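Local coordinates for uncharacterized protein (Bacteroides ovatus, PDB 4IRT) that is of unknown function but, as a putative neuraminidase built on the beta-propeller fold of BNR repeat proteins, may act on sialic acid-containing glycans, at residues A[333-337]-A[338-342]; A[343-347]-A[348-352]; A[154-158]-A[159-163]. All blocks are in the same frame, centred on the assembly; numbering follows the deposited sequence. Where two conformers were deposited one is given.

Interaction 1 (A[333-337]-A[338-342]); sequences EERGS and RVSMA
Arg338 reaches back over the turn that carries Arg335, and the two meet in the loop joining strands 325-330 and 340-344, the second and third strands of one four-stranded antiparallel blade of this beta-propeller. The hydrogen bonds come first. At the start of the loop Gly336 N donates to Glu333 O over 3.0 Å, closing a type I beta turn. Arg338 then uses NH1 to donate to Arg335 O at 2.8 Å. This nitrogen stands well above the carbonyl plane, and the N-H is bent, at 143°, so the bond is short but not ideally aimed. It holds for one of the two modelled conformers of Arg338 and is uncertain to that extent. Here its chain is extended from CG to NE and runs past the carbonyl, with both CG and CD 3.6 Å from Arg335 O. Gly336 and Ser337 both have positive phi, 75° and 56°, and these two residues swing the backbone round so that the strand can set off.

The charged contacts run across to the neighbouring strand 353-356. Arg335 NE forms a salt bridge with Asp356 OD1, and the same oxygen is hydrogen-bonded to Ser340 OG, so one carboxylate oxygen unites the loop with the first part of the strand. The two guanidinium groups themselves keep apart, Arg335 NE lying 6.8 Å from Arg338 NH1.

Van der Waals contact completes the arrangement. The Arg335 chain folds at its third torsion, and Ser340 OG lies near the plane of the guanidinium at its edge, 3.6 Å from Arg335 CD.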
# COMPACT_ATOMS: atom_id res chain seq x y z
N GLU A 333 8.53 -8.57 -15.93
CA GLU A 333 9.36 -9.60 -16.59
C GLU A 333 9.85 -9.19 -17.98
O GLU A 333 10.97 -9.55 -18.38
CB GLU A 333 8.61 -10.92 -16.73
CG GLU A 333 8.64 -11.76 -15.47
CD GLU A 333 8.18 -13.21 -15.70
OE1 GLU A 333 8.03 -13.63 -16.88
OE2 GLU A 333 7.96 -13.90 -14.69
N GLU A 334 9.04 -8.42 -18.70
CA GLU A 334 9.46 -7.89 -20.01
C GLU A 334 10.68 -7.00 -19.94
O GLU A 334 11.32 -6.78 -20.97
CB GLU A 334 8.35 -7.04 -20.66
CG GLU A 334 7.25 -7.86 -21.30
CD GLU A 334 6.38 -7.06 -22.27
OE1 GLU A 334 6.55 -5.84 -22.45
OE2 GLU A 334 5.51 -7.68 -22.86
N ARG A 335 10.93 -6.39 -18.78
CA ARG A 335 12.10 -5.55 -18.57
C ARG A 335 13.12 -6.22 -17.65
O ARG A 335 13.90 -5.55 -16.99
CB ARG A 335 11.68 -4.21 -17.98
CG ARG A 335 10.69 -3.45 -18.88
CD ARG A 335 10.49 -1.98 -18.45
NE ARG A 335 11.71 -1.20 -18.62
CZ ARG A 335 12.06 -0.56 -19.72
NH1 ARG A 335 11.30 -0.59 -20.81
NH2 ARG A 335 13.20 0.11 -19.74
N GLY A 336 13.08 -7.54 -17.56
CA GLY A 336 14.03 -8.24 -16.69
C GLY A 336 13.75 -8.15 -15.20
O GLY A 336 14.64 -8.39 -14.39
N SER A 337 12.50 -7.81 -14.84
CA SER A 337 12.09 -7.70 -13.43
C SER A 337 12.95 -6.72 -12.65
O SER A 337 13.19 -6.89 -11.45
CB SER A 337 11.99 -9.09 -12.77
OG SER A 337 11.23 -9.96 -13.60
N ARG A 338 13.40 -5.66 -13.32
CA ARG A 338 14.08 -4.57 -12.65
C ARG A 338 13.05 -3.70 -11.93
O ARG A 338 11.84 -3.86 -12.13
CB ARG A 338 14.89 -3.77 -13.68
CG ARG A 338 16.02 -4.63 -14.28
CD ARG A 338 16.70 -3.97 -15.47
NE ARG A 338 17.84 -4.75 -15.94
CZ ARG A 338 17.78 -5.62 -16.95
NH1 ARG A 338 16.65 -5.83 -17.60
NH2 ARG A 338 18.87 -6.28 -17.30
N VAL A 339 13.50 -2.79 -11.08
CA VAL A 339 12.62 -1.74 -10.59
C VAL A 339 12.52 -0.80 -11.78
O VAL A 339 13.54 -0.40 -12.33
CB VAL A 339 13.20 -0.98 -9.40
CG1 VAL A 339 12.29 0.16 -9.02
CG2 VAL A 339 13.37 -1.94 -8.24
N SER A 340 11.30 -0.48 -12.20
CA SER A 340 11.12 0.40 -13.35
C SER A 340 10.24 1.57 -12.99
O SER A 340 9.49 1.51 -12.00
CB SER A 340 10.55 -0.38 -14.53
OG SER A 340 11.42 -1.43 -14.97
N MSE A 341 10.34 2.65 -13.79
CA MSE A 341 9.54 3.85 -13.59
C MSE A 341 9.01 4.35 -14.91
O MSE A 341 9.74 4.39 -15.90
CB MSE A 341 10.31 4.97 -12.90
CG MSE A 341 9.50 6.26 -12.72
SE MSE A 341 10.56 7.43 -11.51
CE MSE A 341 11.52 8.12 -13.01
N ALA A 342 7.75 4.75 -14.91
CA ALA A 342 7.16 5.48 -16.02
C ALA A 342 6.79 6.89 -15.55
O ALA A 342 6.31 7.08 -14.43
CB ALA A 342 5.95 4.74 -16.57

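Interaction 2 (A[343-347]-A[348-352])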
# COMPACT_ATOMS: atom_id res chain seq x y z
N HIS A 343 7.08 7.87 -16.40
CA HIS A 343 6.94 9.26 -16.07
C HIS A 343 6.09 9.97 -17.11
O HIS A 343 6.29 9.77 -18.32
CB HIS A 343 8.31 9.94 -16.05
CG HIS A 343 8.22 11.40 -15.78
ND1 HIS A 343 8.56 12.35 -16.72
CD2 HIS A 343 7.78 12.08 -14.70
CE1 HIS A 343 8.35 13.56 -16.22
NE2 HIS A 343 7.88 13.42 -15.00
N ALA A 344 5.13 10.78 -16.65
CA ALA A 344 4.33 11.66 -17.54
C ALA A 344 4.43 13.06 -16.98
O ALA A 344 4.13 13.28 -15.81
CB ALA A 344 2.86 11.23 -17.55
N THR A 345 4.83 14.02 -17.80
CA THR A 345 4.83 15.41 -17.35
C THR A 345 3.41 15.90 -17.02
O THR A 345 3.20 16.66 -16.06
CB THR A 345 5.47 16.29 -18.44
OG1 THR A 345 6.83 15.89 -18.57
CG2 THR A 345 5.43 17.76 -18.06
N ASP A 346 2.48 15.46 -17.85
CA ASP A 346 1.06 15.76 -17.74
C ASP A 346 0.31 14.47 -17.97
O ASP A 346 0.35 13.88 -19.06
CB ASP A 346 0.61 16.81 -18.78
CG ASP A 346 -0.84 17.26 -18.56
OD1 ASP A 346 -1.18 17.66 -17.42
OD2 ASP A 346 -1.61 17.17 -19.50
N VAL A 347 -0.37 14.03 -16.92
CA VAL A 347 -1.05 12.73 -16.92
C VAL A 347 -2.06 12.56 -18.07
O VAL A 347 -2.12 11.50 -18.71
CB VAL A 347 -1.70 12.49 -15.53
CG1 VAL A 347 -2.77 13.53 -15.20
CG2 VAL A 347 -2.25 11.07 -15.42
N GLY A 348 -2.77 13.64 -18.36
CA GLY A 348 -3.80 13.66 -19.38
C GLY A 348 -3.26 13.49 -20.80
O GLY A 348 -3.87 12.78 -21.59
N THR A 349 -2.11 14.10 -21.12
CA THR A 349 -1.65 14.16 -22.52
C THR A 349 -0.26 13.64 -22.86
O THR A 349 -0.01 13.33 -24.02
CB THR A 349 -1.72 15.59 -23.08
OG1 THR A 349 -0.89 16.47 -22.30
CG2 THR A 349 -3.16 16.08 -23.06
N SER A 350 0.65 13.55 -21.89
CA SER A 350 2.00 13.12 -22.20
C SER A 350 2.09 11.66 -22.59
O SER A 350 1.37 10.79 -22.09
CB SER A 350 2.93 13.30 -20.99
OG SER A 350 3.01 14.65 -20.60
N LYS A 351 3.08 11.37 -23.43
CA LYS A 351 3.60 10.03 -23.51
C LYS A 351 4.28 9.66 -22.18
O LYS A 351 4.83 10.52 -21.46
CB LYS A 351 4.60 9.94 -24.65
CG LYS A 351 3.93 10.00 -26.01
CD LYS A 351 4.95 10.03 -27.14
CE LYS A 351 4.28 9.99 -28.51
NZ LYS A 351 5.26 10.37 -29.57
N TRP A 352 4.24 8.38 -21.86
CA TRP A 352 4.87 7.89 -20.64
C TRP A 352 6.26 7.39 -21.00
O TRP A 352 6.37 6.49 -21.82
CB TRP A 352 4.01 6.75 -20.08
CG TRP A 352 2.68 7.23 -19.60
CD1 TRP A 352 1.56 7.39 -20.35
CD2 TRP A 352 2.33 7.62 -18.26
NE1 TRP A 352 0.54 7.89 -19.57
CE2 TRP A 352 0.98 8.00 -18.28
CE3 TRP A 352 3.04 7.68 -17.06
CZ2 TRP A 352 0.32 8.46 -17.14
CZ3 TRP A 352 2.39 8.11 -15.93
CH2 TRP A 352 1.03 8.50 -15.97
O HOH W 1 6.26 12.75 -20.22
O HOH W 2 -3.66 16.51 -16.64
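Ala344 and Trp352 face each other with CA atoms 4.9 Å apart, and the chain between them doubles back through a tight turn in which Asp346 O accepts both Thr349 N and Ser350 N. The bond from Ser350 N to Asp346 O, 2.9 Å long with the donor in the carbonyl plane, is the better formed; Thr349 N sits above that plane. Ser350 pays the bond back with its side chain: its OG, turned to lie beside its own backbone N (chi1 -61°), accepts Asp346 N at 2.9 Å. The carboxylate of Asp346 grips the turn from outside, OD2 accepting from Thr349 OG1 on its anti lone pair over 3.0 Å, while a water donates to OD1.

Sequence and placement, between the third and fourth strands of a propeller blade, recall the Asp box of BNR repeats, Ser-x-Asp-x-Gly-x-Thr-Trp, with Ala344 at the serine position and one extra residue before the tryptophan.

The apolar side of the turn is built on Trp352. Ala344 CB stands almost on the normal of its six-membered ring, 3.4 Å from the centroid, a CH-pi contact. Val347 CG2 meets the same ring at its edge, 4.0 Å from Trp352 CZ2, and Val326 and Ile282 pack on both Val347 and Trp352. At the strand side a second water bridges Thr345 N and Lys351 O, and Trp352 CA makes a CA-H...O contact with His343 O at 3.3 Å.

Interaction 3 (A[154-158]-A[159-163]); sequences NRYSL and KEHKW
Tyr156 and Trp163 form a non-hydrogen-bonded antiparallel pair, their CA atoms 4.3 Å apart, next to the hydrogen-bonded pair Ser157 and Lys162, where Ser157 N donates to Lys162 O at 2.8 Å and the return bond is weak. This is the hairpin between the third and fourth strands of a propeller blade. Leu158 to Glu160 take helical angles, with a weak His161 N to Leu158 O bond, and His161 forms a G1 beta bulge with Lys162: both face Ser157, and His161 is left-handed, as the bulge needs.

Ser157 ties its own turn, its OG swung anti to the backbone N (chi1 169°) and accepting Glu160 N in a long but nearly straight bond of 3.3 Å. On the other side of the hairpin, Trp163 lays its indole across Tyr156. Tyr156 CB sits over the face of the six-membered ring, 3.3 Å from its centroid and 3° off the normal. The tyrosine ring then leans over the pyrrole, planes at 48°, bringing CD1 to 3.3 Å from Trp163 NE1, which is hydrogen-bonded to Tyr99 OH. With only an alanine where Trp163 stands, Tyr156 would probably lose the flat surface under its CB and ring, and Tyr99 OH its indole mate.

His161, whose NE2 is hydrogen-bonded to Glu83, turns one ring face to the backbone: Leu158 O stands over the centre of the imidazole, 3.1 Å from His161 CE1.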
# COMPACT_ATOMS: atom_id res chain seq x y z
N ASN A 154 -10.05 2.20 12.51
CA ASN A 154 -9.85 2.78 13.82
C ASN A 154 -9.04 4.06 13.74
O ASN A 154 -8.33 4.29 12.76
CB ASN A 154 -9.05 1.82 14.69
CG ASN A 154 -9.75 0.51 14.95
OD1 ASN A 154 -10.97 0.41 14.95
ND2 ASN A 154 -8.95 -0.53 15.21
N ARG A 155 -9.11 4.84 14.81
CA ARG A 155 -8.34 6.06 14.95
C ARG A 155 -7.59 6.09 16.27
O ARG A 155 -8.15 5.72 17.31
CB ARG A 155 -9.23 7.31 14.85
CG ARG A 155 -8.47 8.63 15.01
CD ARG A 155 -9.39 9.80 14.71
NE ARG A 155 -8.84 11.12 15.04
CZ ARG A 155 -9.53 12.26 14.93
NH1 ARG A 155 -10.80 12.26 14.51
NH2 ARG A 155 -8.98 13.41 15.28
N TYR A 156 -6.35 6.55 16.22
CA TYR A 156 -5.52 6.70 17.42
C TYR A 156 -5.46 8.16 17.80
O TYR A 156 -4.97 8.99 17.03
CB TYR A 156 -4.10 6.22 17.16
CG TYR A 156 -3.20 6.31 18.37
CD1 TYR A 156 -3.35 5.42 19.43
CD2 TYR A 156 -2.19 7.26 18.45
CE1 TYR A 156 -2.51 5.47 20.55
CE2 TYR A 156 -1.34 7.32 19.56
CZ TYR A 156 -1.51 6.42 20.59
OH TYR A 156 -0.70 6.47 21.69
N SER A 157 -5.99 8.47 18.97
CA SER A 157 -6.00 9.85 19.47
C SER A 157 -4.69 10.07 20.19
O SER A 157 -4.41 9.42 21.19
CB SER A 157 -7.15 10.08 20.43
OG SER A 157 -7.00 11.34 21.09
N LEU A 158 -3.89 10.98 19.68
CA LEU A 158 -2.60 11.28 20.27
C LEU A 158 -2.81 11.84 21.67
O LEU A 158 -2.05 11.54 22.59
CB LEU A 158 -1.85 12.29 19.39
CG LEU A 158 -0.36 12.45 19.62
CD1 LEU A 158 0.35 11.10 19.47
CD2 LEU A 158 0.16 13.48 18.62
N LYS A 159 -3.88 12.62 21.81
CA LYS A 159 -4.24 13.27 23.07
C LYS A 159 -4.51 12.27 24.18
O LYS A 159 -3.93 12.37 25.27
CB LYS A 159 -5.47 14.16 22.85
CG LYS A 159 -5.64 15.29 23.85
CD LYS A 159 -6.22 16.52 23.16
CE LYS A 159 -6.32 17.72 24.09
NZ LYS A 159 -7.51 17.63 24.98
N GLU A 160 -5.39 11.30 23.93
CA GLU A 160 -5.78 10.32 24.94
C GLU A 160 -4.90 9.09 24.90
O GLU A 160 -5.03 8.20 25.73
CB GLU A 160 -7.23 9.87 24.73
CG GLU A 160 -8.28 10.96 24.56
CD GLU A 160 -8.42 11.84 25.79
OE1 GLU A 160 -8.05 11.38 26.89
OE2 GLU A 160 -8.92 12.98 25.65
N HIS A 161 -4.01 9.01 23.90
CA HIS A 161 -3.23 7.81 23.64
C HIS A 161 -4.09 6.55 23.61
O HIS A 161 -3.77 5.57 24.25
CB HIS A 161 -2.07 7.68 24.62
CG HIS A 161 -1.14 8.86 24.59
ND1 HIS A 161 -1.34 9.98 25.36
CD2 HIS A 161 -0.04 9.10 23.84
CE1 HIS A 161 -0.38 10.86 25.11
NE2 HIS A 161 0.42 10.34 24.19
N LYS A 162 -5.18 6.59 22.85
CA LYS A 162 -6.02 5.40 22.70
C LYS A 162 -6.68 5.32 21.34
O LYS A 162 -6.81 6.32 20.63
CB LYS A 162 -7.06 5.28 23.82
CG LYS A 162 -8.32 6.11 23.65
CD LYS A 162 -9.19 6.02 24.90
CE LYS A 162 -8.46 6.51 26.14
NZ LYS A 162 -9.38 6.82 27.27
N TRP A 163 -7.08 4.10 21.00
CA TRP A 163 -7.71 3.79 19.73
C TRP A 163 -9.20 3.71 19.94
O TRP A 163 -9.64 3.17 20.95
CB TRP A 163 -7.25 2.42 19.23
CG TRP A 163 -5.85 2.42 18.76
CD1 TRP A 163 -4.75 2.07 19.47
CD2 TRP A 163 -5.39 2.76 17.45
NE1 TRP A 163 -3.62 2.18 18.69
CE2 TRP A 163 -3.99 2.61 17.45
CE3 TRP A 163 -6.03 3.21 16.29
CZ2 TRP A 163 -3.19 2.86 16.30
CZ3 TRP A 163 -5.27 3.46 15.14
CH2 TRP A 163 -3.85 3.30 15.16

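Followed from the N terminus, interaction 3 comes first, closing the hairpin between strands 151-157 and 162-167 at the edge of one blade. The chain then passes through further propeller blades before interaction 1 closes the loop from strand 325-330 into strand 340-344. Interaction 2 follows at once, at the far end of that same strand, closing the turn into strand 353-356. Nothing nests or crosses: the three contacts lie in series. Interactions 1 and 2 touch where Ala342 packs near Trp352, whereas interaction 3 is on the opposite side of the chain's centre, its nearest atoms about 29 Å from interaction 1 and about 30 Å from interaction 2.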